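PDB 4GS1: DyP-type peroxidase from Thermobifida cellulosilytica, which probably uses a haem group and hydrogen peroxide to oxidise dyes and other organic substrates. Local coordinates for residues B[151-156]-B[163-168]; B[79-84]-B[107-112]; B[283-288]-B[296-301]; B[262-267]-B[274-279]. All coordinates share one frame; numbering follows the deposited sequence.

Contact 1 (B[151-156]-B[163-168])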
loop_
_atom_site.group_PDB
_atom_site.type_symbol
_atom_site.label_atom_id
_atom_site.label_comp_id
_atom_site.label_asym_id
_atom_site.label_seq_id
_atom_site.Cartn_x
_atom_site.Cartn_y
_atom_site.Cartn_z
ATOM N N LEU B 151 -3.772 -1.126 -17.451
ATOM C CA LEU B 151 -2.533 -0.389 -17.205
ATOM C C LEU B 151 -1.791 -1.085 -16.057
ATOM O O LEU B 151 -2.398 -1.438 -15.045
ATOM C CB LEU B 151 -2.787 1.077 -16.838
ATOM C CG LEU B 151 -3.277 2.010 -17.945
ATOM C CD1 LEU B 151 -3.532 3.404 -17.372
ATOM C CD2 LEU B 151 -2.249 2.071 -19.069
ATOM N N GLN B 152 -0.491 -1.314 -16.231
ATOM C CA GLN B 152 0.372 -1.683 -15.114
ATOM C C GLN B 152 1.265 -0.472 -14.903
ATOM O O GLN B 152 1.990 -0.069 -15.811
ATOM C CB GLN B 152 1.227 -2.917 -15.428
ATOM C CG GLN B 152 2.203 -3.288 -14.290
ATOM C CD GLN B 152 3.166 -4.404 -14.648
ATOM O OE1 GLN B 152 3.771 -4.414 -15.730
ATOM N NE2 GLN B 152 3.330 -5.339 -13.736
ATOM N N VAL B 153 1.193 0.129 -13.720
ATOM C CA VAL B 153 2.018 1.288 -13.415
ATOM C C VAL B 153 2.947 0.896 -12.279
ATOM O O VAL B 153 2.501 0.343 -11.277
ATOM C CB VAL B 153 1.159 2.506 -13.015
ATOM C CG1 VAL B 153 2.007 3.777 -13.027
ATOM C CG2 VAL B 153 -0.040 2.668 -13.954
ATOM N N GLY B 154 4.243 1.157 -12.431
ATOM C CA GLY B 154 5.191 0.758 -11.408
ATOM C C GLY B 154 6.145 1.884 -11.064
ATOM O O GLY B 154 6.466 2.704 -11.911
ATOM N N ALA B 155 6.596 1.923 -9.818
ATOM C CA ALA B 155 7.604 2.895 -9.404
ATOM C C ALA B 155 8.255 2.448 -8.120
ATOM O O ALA B 155 7.709 1.612 -7.409
ATOM C CB ALA B 155 6.981 4.272 -9.232
ATOM N N GLU B 156 9.422 3.007 -7.819
ATOM C CA GLU B 156 10.144 2.655 -6.599
ATOM C C GLU B 156 9.624 3.464 -5.407
ATOM O O GLU B 156 10.033 3.236 -4.270
ATOM C CB GLU B 156 11.650 2.890 -6.806
ATOM C CG GLU B 156 12.580 2.408 -5.674
ATOM C CD GLU B 156 12.656 0.891 -5.540
ATOM O OE1 GLU B 156 12.229 0.166 -6.465
ATOM O OE2 GLU B 156 13.164 0.418 -4.499
ATOM N N ALA B 163 0.634 9.428 -8.027
ATOM C CA ALA B 163 0.465 10.591 -8.886
ATOM C C ALA B 163 0.325 10.165 -10.343
ATOM O O ALA B 163 -0.516 10.696 -11.067
ATOM C CB ALA B 163 1.630 11.563 -8.713
ATOM N N ALA B 164 1.133 9.197 -10.765
ATOM C CA ALA B 164 1.078 8.702 -12.135
ATOM C C ALA B 164 -0.261 8.027 -12.402
ATOM O O ALA B 164 -0.870 8.234 -13.451
ATOM C CB ALA B 164 2.228 7.734 -12.404
ATOM N N VAL B 165 -0.717 7.217 -11.449
ATOM C CA VAL B 165 -1.977 6.505 -11.593
ATOM C C VAL B 165 -3.157 7.463 -11.748
ATOM O O VAL B 165 -3.990 7.294 -12.645
ATOM C CB VAL B 165 -2.208 5.576 -10.400
ATOM C CG1 VAL B 165 -3.670 5.109 -10.355
ATOM C CG2 VAL B 165 -1.271 4.378 -10.495
ATOM N N ASP B 166 -3.222 8.474 -10.892
ATOM C CA ASP B 166 -4.351 9.407 -10.941
ATOM C C ASP B 166 -4.360 10.160 -12.267
ATOM O O ASP B 166 -5.419 10.393 -12.866
ATOM C CB ASP B 166 -4.320 10.366 -9.741
ATOM C CG ASP B 166 -4.645 9.665 -8.416
ATOM O OD1 ASP B 166 -5.304 8.608 -8.452
ATOM O OD2 ASP B 166 -4.242 10.173 -7.342
ATOM N N GLU B 167 -3.172 10.526 -12.736
ATOM C CA GLU B 167 -3.048 11.193 -14.028
ATOM C C GLU B 167 -3.555 10.318 -15.184
ATOM O O GLU B 167 -4.343 10.774 -16.018
ATOM C CB GLU B 167 -1.596 11.625 -14.268
ATOM C CG GLU B 167 -1.340 12.199 -15.654
ATOM C CD GLU B 167 0.102 12.642 -15.852
ATOM O OE1 GLU B 167 0.751 13.070 -14.869
ATOM O OE2 GLU B 167 0.587 12.557 -16.998
ATOM N N LEU B 168 -3.116 9.061 -15.230
ATOM C CA LEU B 168 -3.501 8.173 -16.328
ATOM C C LEU B 168 -4.993 7.841 -16.338
ATOM O O LEU B 168 -5.626 7.823 -17.402
ATOM C CB LEU B 168 -2.662 6.884 -16.298
ATOM C CG LEU B 168 -1.199 7.052 -16.716
ATOM C CD1 LEU B 168 -0.337 5.917 -16.146
ATOM C CD2 LEU B 168 -1.074 7.079 -18.232
#
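V153 of strand 149-155 sets its isopropyl group against A164, V165 and L168 of helix 158-172, which folds back across one face of the four-stranded antiparallel sheet of a ferredoxin-like domain. The two methyls divide the work: V153 CG1 lies 4.0 Å from A164 CB, while V153 CG2 meets L168 CD1 tip to tip at 3.9 Å. V165 comes in obliquely between them, its CG2 4.0 Å from V153 CB. With CG1 turned opposite the backbone N (chi1 -167°), the two branches straddle V165 CG2 and each reaches a different helix residue. At the start of the strand segment L151 lies across L168, with L151 CD1 3.7 Å from L168 CB. An alanine in place of V153 would remove both methyls, and is likely to leave a gap facing A164 and L168. No hydrogen bond crosses; apolar packing alone joins strand and helix, whose axes run roughly antiparallel at 154°. Further out, H52 and I54 of strand 50-58 back V165, L161 leans on V153, and W328 of the second subunit also packs on V165. E167 forms a salt bridge with R86 of the neighbouring helix 66-90, and its OE2 is also hydrogen-bonded to H83 ND1.

Contact 2 (B[79-84]-B[107-112])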
loop_
_atom_site.group_PDB
_atom_site.type_symbol
_atom_site.label_atom_id
_atom_site.label_comp_id
_atom_site.label_asym_id
_atom_site.label_seq_id
_atom_site.Cartn_x
_atom_site.Cartn_y
_atom_site.Cartn_z
ATOM N N THR B 79 -4.113 8.030 -25.843
ATOM C CA THR B 79 -3.976 8.942 -24.717
ATOM C C THR B 79 -3.011 8.398 -23.666
ATOM O O THR B 79 -2.115 9.114 -23.212
ATOM C CB THR B 79 -5.347 9.254 -24.090
ATOM O OG1 THR B 79 -6.168 9.906 -25.070
ATOM C CG2 THR B 79 -5.194 10.157 -22.880
ATOM N N TRP B 80 -3.184 7.135 -23.283
ATOM C CA TRP B 80 -2.274 6.528 -22.311
ATOM C C TRP B 80 -0.845 6.482 -22.851
ATOM O O TRP B 80 0.108 6.698 -22.107
ATOM C CB TRP B 80 -2.728 5.118 -21.932
ATOM C CG TRP B 80 -3.948 5.054 -21.039
ATOM C CD1 TRP B 80 -4.350 5.976 -20.104
ATOM C CD2 TRP B 80 -4.908 3.995 -21.001
ATOM N NE1 TRP B 80 -5.511 5.544 -19.489
ATOM C CE2 TRP B 80 -5.870 4.330 -20.022
ATOM C CE3 TRP B 80 -5.044 2.784 -21.691
ATOM C CZ2 TRP B 80 -6.959 3.498 -19.724
ATOM C CZ3 TRP B 80 -6.124 1.965 -21.400
ATOM C CH2 TRP B 80 -7.072 2.330 -20.429
ATOM N N ALA B 81 -0.691 6.206 -24.142
ATOM C CA ALA B 81 0.648 6.155 -24.727
ATOM C C ALA B 81 1.310 7.532 -24.699
ATOM O O ALA B 81 2.506 7.645 -24.419
ATOM C CB ALA B 81 0.602 5.614 -26.143
ATOM N N GLU B 82 0.535 8.575 -24.984
ATOM C CA GLU B 82 1.056 9.942 -24.923
ATOM C C GLU B 82 1.508 10.320 -23.516
ATOM O O GLU B 82 2.577 10.910 -23.329
ATOM C CB GLU B 82 0.015 10.943 -25.433
ATOM C CG GLU B 82 -0.235 10.839 -26.926
ATOM C CD GLU B 82 -1.427 11.655 -27.383
ATOM O OE1 GLU B 82 -2.216 12.104 -26.522
ATOM O OE2 GLU B 82 -1.582 11.834 -28.612
ATOM N N HIS B 83 0.689 9.992 -22.526
ATOM C CA HIS B 83 1.048 10.288 -21.144
ATOM C C HIS B 83 2.217 9.430 -20.668
ATOM O O HIS B 83 3.067 9.904 -19.915
ATOM C CB HIS B 83 -0.163 10.118 -20.221
ATOM C CG HIS B 83 -1.171 11.220 -20.350
ATOM N ND1 HIS B 83 -1.489 12.065 -19.309
ATOM C CD2 HIS B 83 -1.916 11.625 -21.406
ATOM C CE1 HIS B 83 -2.398 12.935 -19.713
ATOM N NE2 HIS B 83 -2.674 12.692 -20.982
ATOM N N ALA B 84 2.265 8.173 -21.101
ATOM C CA ALA B 84 3.360 7.296 -20.700
ATOM C C ALA B 84 4.682 7.866 -21.198
ATOM O O ALA B 84 5.690 7.825 -20.499
ATOM C CB ALA B 84 3.150 5.896 -21.236
ATOM N N VAL B 107 5.213 2.461 -17.298
ATOM C CA VAL B 107 3.811 2.237 -17.660
ATOM C C VAL B 107 3.703 1.161 -18.743
ATOM O O VAL B 107 4.374 1.247 -19.779
ATOM C CB VAL B 107 3.147 3.548 -18.181
ATOM C CG1 VAL B 107 1.673 3.310 -18.496
ATOM C CG2 VAL B 107 3.286 4.667 -17.154
ATOM N N THR B 108 2.868 0.150 -18.493
ATOM C CA THR B 108 2.589 -0.926 -19.442
ATOM C C THR B 108 1.129 -0.862 -19.873
ATOM O O THR B 108 0.248 -0.684 -19.031
ATOM C CB THR B 108 2.790 -2.301 -18.787
ATOM O OG1 THR B 108 3.971 -2.287 -17.977
ATOM C CG2 THR B 108 2.896 -3.403 -19.850
ATOM N N ILE B 109 0.863 -1.031 -21.168
ATOM C CA ILE B 109 -0.497 -0.927 -21.690
ATOM C C ILE B 109 -0.955 -2.254 -22.308
ATOM O O ILE B 109 -0.279 -2.812 -23.174
ATOM C CB ILE B 109 -0.606 0.199 -22.761
ATOM C CG1 ILE B 109 -0.179 1.556 -22.179
ATOM C CG2 ILE B 109 -2.010 0.283 -23.303
ATOM C CD1 ILE B 109 -0.023 2.658 -23.256
ATOM N N GLY B 110 -2.103 -2.764 -21.868
ATOM C CA GLY B 110 -2.572 -4.052 -22.364
ATOM C C GLY B 110 -4.015 -4.062 -22.823
ATOM O O GLY B 110 -4.792 -3.146 -22.512
ATOM N N ILE B 111 -4.378 -5.130 -23.533
ATOM C CA ILE B 111 -5.660 -5.232 -24.223
ATOM C C ILE B 111 -6.303 -6.585 -23.934
ATOM O O ILE B 111 -5.648 -7.626 -24.034
ATOM C CB ILE B 111 -5.431 -5.092 -25.744
ATOM C CG1 ILE B 111 -5.042 -3.650 -26.086
ATOM C CG2 ILE B 111 -6.668 -5.523 -26.542
ATOM C CD1 ILE B 111 -4.427 -3.495 -27.474
ATOM N N GLY B 112 -7.582 -6.576 -23.564
ATOM C CA GLY B 112 -8.283 -7.812 -23.257
ATOM C C GLY B 112 -9.025 -8.383 -24.448
ATOM O O GLY B 112 -9.395 -7.649 -25.363
#
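I109 carries its CG1 branch away from its own carbonyl carbon (chi1 -58°) and runs on extended to CD1, which drives that terminal methyl into the helix backbone at W80 and A81. CD1 of I109 ends 3.7 Å from the backbone N of A81 and 3.9 Å from W80 CB, so one methyl touches the CB of W80 and the backbone N of the next residue of helix 66-90. The CB of A81 adds a looser touch, 4.2 Å from I109 CD1. The other branch of I109, CG2, lies obliquely beside the indole of W80.

One helical turn later A84 takes over. Its methyl sits against the branch point of V107, A84 CB lying 3.9 Å from V107 CB and 4.0 Å from V107 CG1; this small residue lets the backbones close to 5.9 Å between the CA atoms of A84 and V107. The indole of W80 is held in place by a hydrogen bond from its NE1 to L168 O, and it meets the ring of F56 with the planes at about 45°. L87 and L77 of the same helix flank V107 and I109. At the sheet edge the backbone N of V107 is bound by H88 NE2, that of I109 by Q40 OE1, while T108 pairs with Q152 on the neighbouring strand.

Helix 66-90 and strand 106-111 run nearly antiparallel (167°) without a hydrogen bond between these segments, the helix-on-sheet layer of a ferredoxin-like domain.

Contact 3 (B[283-288]-B[296-301])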
loop_
_atom_site.group_PDB
_atom_site.type_symbol
_atom_site.label_atom_id
_atom_site.label_comp_id
_atom_site.label_asym_id
_atom_site.label_seq_id
_atom_site.Cartn_x
_atom_site.Cartn_y
_atom_site.Cartn_z
ATOM N N ASP B 283 21.110 -23.758 -6.831
ATOM C CA ASP B 283 21.365 -25.177 -7.145
ATOM C C ASP B 283 20.169 -25.728 -7.913
ATOM O O ASP B 283 19.043 -25.292 -7.691
ATOM C CB ASP B 283 21.568 -26.011 -5.871
ATOM C CG ASP B 283 22.918 -25.772 -5.210
ATOM O OD1 ASP B 283 23.813 -25.190 -5.858
ATOM O OD2 ASP B 283 23.086 -26.180 -4.038
ATOM N N PRO B 284 20.398 -26.696 -8.810
ATOM C CA PRO B 284 19.264 -27.243 -9.562
ATOM C C PRO B 284 18.297 -27.988 -8.655
ATOM O O PRO B 284 18.718 -28.605 -7.666
ATOM C CB PRO B 284 19.931 -28.234 -10.534
ATOM C CG PRO B 284 21.225 -28.610 -9.856
ATOM C CD PRO B 284 21.671 -27.335 -9.187
ATOM N N VAL B 285 17.008 -27.925 -8.977
ATOM C CA VAL B 285 16.018 -28.709 -8.252
ATOM C C VAL B 285 16.103 -30.147 -8.743
ATOM O O VAL B 285 15.666 -30.465 -9.856
ATOM C CB VAL B 285 14.604 -28.145 -8.455
ATOM C CG1 VAL B 285 13.582 -28.955 -7.661
ATOM C CG2 VAL B 285 14.570 -26.686 -8.009
ATOM N N VAL B 286 16.675 -31.018 -7.914
ATOM C CA VAL B 286 16.835 -32.421 -8.286
ATOM C C VAL B 286 15.642 -33.253 -7.819
ATOM O O VAL B 286 15.503 -33.581 -6.637
ATOM C CB VAL B 286 18.162 -32.998 -7.778
ATOM C CG1 VAL B 286 18.325 -34.461 -8.252
ATOM C CG2 VAL B 286 19.309 -32.148 -8.290
ATOM N N LEU B 287 14.777 -33.590 -8.765
ATOM C CA LEU B 287 13.488 -34.196 -8.441
ATOM C C LEU B 287 13.579 -35.704 -8.265
ATOM O O LEU B 287 12.601 -36.354 -7.901
ATOM C CB LEU B 287 12.470 -33.828 -9.518
ATOM C CG LEU B 287 12.129 -32.336 -9.535
ATOM C CD1 LEU B 287 11.187 -32.009 -10.675
ATOM C CD2 LEU B 287 11.511 -31.931 -8.193
ATOM N N THR B 288 14.760 -36.264 -8.512
ATOM C CA THR B 288 14.957 -37.704 -8.364
ATOM C C THR B 288 15.582 -38.089 -7.036
ATOM O O THR B 288 15.716 -39.282 -6.730
ATOM C CB THR B 288 15.870 -38.249 -9.466
ATOM O OG1 THR B 288 17.068 -37.466 -9.507
ATOM C CG2 THR B 288 15.173 -38.173 -10.812
ATOM N N LEU B 296 11.048 -39.867 -1.602
ATOM C CA LEU B 296 11.512 -38.688 -2.338
ATOM C C LEU B 296 11.839 -37.565 -1.362
ATOM O O LEU B 296 11.083 -37.314 -0.418
ATOM C CB LEU B 296 10.450 -38.208 -3.333
ATOM C CG LEU B 296 10.193 -39.110 -4.538
ATOM C CD1 LEU B 296 8.951 -38.659 -5.284
ATOM C CD2 LEU B 296 11.402 -39.105 -5.457
ATOM N N VAL B 297 12.964 -36.890 -1.593
ATOM C CA VAL B 297 13.378 -35.755 -0.764
ATOM C C VAL B 297 12.420 -34.571 -0.927
ATOM O O VAL B 297 12.022 -33.929 0.054
ATOM C CB VAL B 297 14.835 -35.343 -1.083
ATOM C CG1 VAL B 297 15.200 -34.024 -0.406
ATOM C CG2 VAL B 297 15.801 -36.456 -0.654
ATOM N N ILE B 298 12.059 -34.281 -2.171
ATOM C CA ILE B 298 11.034 -33.273 -2.455
ATOM C C ILE B 298 9.725 -34.038 -2.665
ATOM O O ILE B 298 9.642 -34.888 -3.540
ATOM C CB ILE B 298 11.424 -32.456 -3.707
ATOM C CG1 ILE B 298 12.654 -31.599 -3.391
ATOM C CG2 ILE B 298 10.270 -31.575 -4.169
ATOM C CD1 ILE B 298 13.274 -30.932 -4.603
ATOM N N PRO B 299 8.704 -33.767 -1.836
ATOM C CA PRO B 299 7.474 -34.574 -1.865
ATOM C C PRO B 299 6.768 -34.608 -3.217
ATOM O O PRO B 299 6.954 -33.704 -4.043
ATOM C CB PRO B 299 6.577 -33.863 -0.845
ATOM C CG PRO B 299 7.547 -33.285 0.141
ATOM C CD PRO B 299 8.715 -32.820 -0.704
ATOM N N GLU B 300 5.941 -35.633 -3.421
ATOM C CA GLU B 300 5.210 -35.817 -4.672
ATOM C C GLU B 300 4.251 -34.662 -4.966
ATOM O O GLU B 300 3.897 -34.417 -6.138
ATOM C CB GLU B 300 4.438 -37.142 -4.631
ATOM C CG GLU B 300 4.235 -37.784 -5.993
ATOM C CD GLU B 300 5.464 -38.527 -6.516
ATOM O OE1 GLU B 300 5.691 -39.685 -6.090
ATOM O OE2 GLU B 300 6.192 -37.961 -7.365
ATOM N N ASP B 301 3.832 -33.956 -3.917
ATOM C CA ASP B 301 2.891 -32.856 -4.072
ATOM C C ASP B 301 3.530 -31.488 -3.823
ATOM O O ASP B 301 2.825 -30.501 -3.628
ATOM C CB ASP B 301 1.657 -33.045 -3.167
ATOM C CG ASP B 301 2.008 -33.083 -1.690
ATOM O OD1 ASP B 301 3.214 -33.122 -1.358
ATOM O OD2 ASP B 301 1.078 -33.057 -0.847
#
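V285 and I298 cross at about a right angle, with CG1 of V285 3.7 Å from the terminal CD1 of I298. The isoleucine makes most of the contact through this terminal methyl: CG1 stands beside its backbone N (chi1 -68°) and the chain continues extended to CD1 (chi2 170°), which carries the methyl across to the facing loop. There it meets three successive residues. Besides V285, it comes 4.0 Å from the carbonyl O of V286 and 4.1 Å from L287 CD2, the leucine side chain lying at a slant to the isoleucine. V286 itself directs its methyls elsewhere and remains exposed.

At the other end of the contact L296 offers a single methyl: its CD2 lies 3.9 Å from the carbonyl O of L287. That carbonyl has a stronger partner in R305 of helix 303-307, whose NH1 gives hydrogen bonds to L287 O and to I298 O and whose NE binds P299 O. One guanidinium group thus ties both loop segments together through three backbone oxygens, which would probably stabilise its positive charge, and the aliphatic packing does the rest. A backbone hydrogen bond between V297 and A289 joins the two arms as well.

I298 is the buried residue here; V285, also touched by V304 and R268, is partly exposed, and V286 and T288 lie at the surface. Neither segment is helix or strand: this is a long irregular loop between helices 259-266 and 303-307, folded on itself at the border of the haem pocket, with the V285 side chain about 4 Å from the cofactor.

Contact 4 (B[262-267]-B[274-279])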
loop_
_atom_site.group_PDB
_atom_site.type_symbol
_atom_site.label_atom_id
_atom_site.label_comp_id
_atom_site.label_asym_id
_atom_site.label_seq_id
_atom_site.Cartn_x
_atom_site.Cartn_y
_atom_site.Cartn_z
ATOM N N ARG B 262 6.435 -26.335 6.188
ATOM C CA ARG B 262 6.281 -25.249 5.213
ATOM C C ARG B 262 7.235 -25.445 4.050
ATOM O O ARG B 262 6.879 -25.200 2.892
ATOM C CB ARG B 262 6.560 -23.885 5.852
ATOM C CG ARG B 262 5.566 -23.493 6.924
ATOM C CD ARG B 262 5.911 -22.135 7.506
ATOM N NE ARG B 262 5.292 -21.957 8.816
ATOM C CZ ARG B 262 5.430 -20.879 9.577
ATOM N NH1 ARG B 262 6.156 -19.857 9.157
ATOM N NH2 ARG B 262 4.826 -20.826 10.755
ATOM N N GLU B 263 8.452 -25.868 4.369
ATOM C CA GLU B 263 9.461 -26.105 3.338
ATOM C C GLU B 263 9.051 -27.246 2.424
ATOM O O GLU B 263 9.289 -27.184 1.221
ATOM C CB GLU B 263 10.836 -26.369 3.975
ATOM C CG GLU B 263 11.388 -25.118 4.685
ATOM C CD GLU B 263 12.693 -25.343 5.421
ATOM O OE1 GLU B 263 12.925 -26.468 5.916
ATOM O OE2 GLU B 263 13.483 -24.370 5.525
ATOM N N ARG B 264 8.402 -28.265 2.984
ATOM C CA ARG B 264 7.942 -29.400 2.177
ATOM C C ARG B 264 6.746 -29.061 1.283
ATOM O O ARG B 264 6.538 -29.707 0.250
ATOM C CB ARG B 264 7.626 -30.615 3.061
ATOM C CG ARG B 264 8.852 -31.319 3.592
ATOM C CD ARG B 264 8.498 -32.349 4.657
ATOM N NE ARG B 264 9.671 -32.669 5.457
ATOM C CZ ARG B 264 9.776 -32.469 6.765
ATOM N NH1 ARG B 264 8.757 -31.988 7.473
ATOM N NH2 ARG B 264 10.903 -32.790 7.373
ATOM N N VAL B 265 5.964 -28.051 1.657
ATOM C CA VAL B 265 4.877 -27.598 0.781
ATOM C C VAL B 265 5.441 -27.082 -0.550
ATOM O O VAL B 265 4.887 -27.357 -1.617
ATOM C CB VAL B 265 4.012 -26.505 1.462
ATOM C CG1 VAL B 265 3.075 -25.845 0.458
ATOM C CG2 VAL B 265 3.200 -27.114 2.597
ATOM N N ILE B 266 6.557 -26.363 -0.478
ATOM C CA ILE B 266 7.170 -25.755 -1.661
ATOM C C ILE B 266 8.188 -26.665 -2.329
ATOM O O ILE B 266 8.188 -26.822 -3.558
ATOM C CB ILE B 266 7.879 -24.427 -1.291
ATOM C CG1 ILE B 266 6.849 -23.387 -0.833
ATOM C CG2 ILE B 266 8.680 -23.882 -2.477
ATOM C CD1 ILE B 266 5.803 -23.029 -1.903
ATOM N N GLY B 267 9.062 -27.257 -1.517
ATOM C CA GLY B 267 10.171 -28.052 -2.030
ATOM C C GLY B 267 11.507 -27.333 -1.932
ATOM O O GLY B 267 12.493 -27.793 -2.500
ATOM N N ALA B 274 17.363 -22.709 -1.055
ATOM C CA ALA B 274 17.924 -23.872 -1.754
ATOM C C ALA B 274 16.865 -24.950 -1.946
ATOM O O ALA B 274 15.977 -25.097 -1.113
ATOM C CB ALA B 274 19.100 -24.441 -0.962
ATOM N N PRO B 275 16.963 -25.724 -3.038
ATOM C CA PRO B 275 16.051 -26.868 -3.153
ATOM C C PRO B 275 16.298 -27.814 -1.976
ATOM O O PRO B 275 17.430 -27.864 -1.476
ATOM C CB PRO B 275 16.500 -27.555 -4.455
ATOM C CG PRO B 275 17.273 -26.508 -5.209
ATOM C CD PRO B 275 17.916 -25.641 -4.161
ATOM N N LEU B 276 15.275 -28.533 -1.520
ATOM C CA LEU B 276 15.525 -29.589 -0.545
ATOM C C LEU B 276 16.471 -30.597 -1.198
ATOM O O LEU B 276 16.216 -31.077 -2.317
ATOM C CB LEU B 276 14.223 -30.263 -0.097
ATOM C CG LEU B 276 13.210 -29.343 0.586
ATOM C CD1 LEU B 276 11.953 -30.116 1.001
ATOM C CD2 LEU B 276 13.835 -28.658 1.789
ATOM N N GLY B 277 17.575 -30.891 -0.515
ATOM C CA GLY B 277 18.615 -31.743 -1.067
ATOM C C GLY B 277 19.819 -30.938 -1.537
ATOM O O GLY B 277 20.906 -31.487 -1.742
ATOM N N GLY B 278 19.629 -29.633 -1.703
ATOM C CA GLY B 278 20.701 -28.766 -2.170
ATOM C C GLY B 278 21.234 -27.855 -1.080
ATOM O O GLY B 278 20.840 -27.985 0.083
ATOM N N GLU B 279 22.117 -26.922 -1.435
ATOM C CA GLU B 279 22.672 -26.010 -0.426
ATOM C C GLU B 279 22.602 -24.509 -0.748
ATOM O O GLU B 279 22.634 -23.693 0.169
ATOM C CB GLU B 279 24.090 -26.426 -0.002
ATOM C CG GLU B 279 25.095 -26.558 -1.118
ATOM C CD GLU B 279 26.333 -27.335 -0.682
ATOM O OE1 GLU B 279 26.254 -28.070 0.328
ATOM O OE2 GLU B 279 27.383 -27.214 -1.352
#
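L276 grips the end of helix 259-266 twice at G267, by its backbone and by its side chain. Its N-H points almost straight at G267 O (N to O 3.0 Å, 175° at the hydrogen), arriving 37° out of the carbonyl plane. With CG placed beside the backbone N (chi1 -61°), the side chain lies along the same carbonyl, L276 CG being 3.5 Å from G267 O, and its CD1 goes on to within 4.0 Å of E263 O. Positive phi at G267, where the chain leaves the helix, calls for glycine. An alanine in place of L276 would probably keep the backbone bond but lose the packing of CG on the G267 carbonyl and of CD1 near E263 O and R264 CG.

The solvent side is looser. R264 contributes only its CG, 4.2 Å from L276 CD1, and E263 CB is 4.4 Å from L276 CD2; their polar ends serve D261 (a salt bridge from R264) and the N of L270 (from E263). Beyond L276 the chain swings out through exposed G277 in a type II beta turn from P275 to G278. It is a helix terminus tied to a following loop, with I266 touching the haem, at the wall of the pocket.

Contacts 1 and 2 are buried contacts in the N-terminal half of the chain. Each lays a helix on one of two neighbouring strands of the same sheet, with apolar packing and no hydrogen bonds of its own, and the two meet, L151 CD1 lying 3.6 Å from W80 NE1. Contacts 3 and 4 lie across the chain's centre in the C-terminal half, their centres 37 to 42 Å from those of the first pair. They share the loop after helix 259-266 and touch one another, P275 CG lying 3.3 Å from D283 O. Contact 3 is a surface contact and contact 4 partly buried; both lean more on backbone carbonyls: contact 4 has a direct hydrogen bond, contact 3 borrows R305.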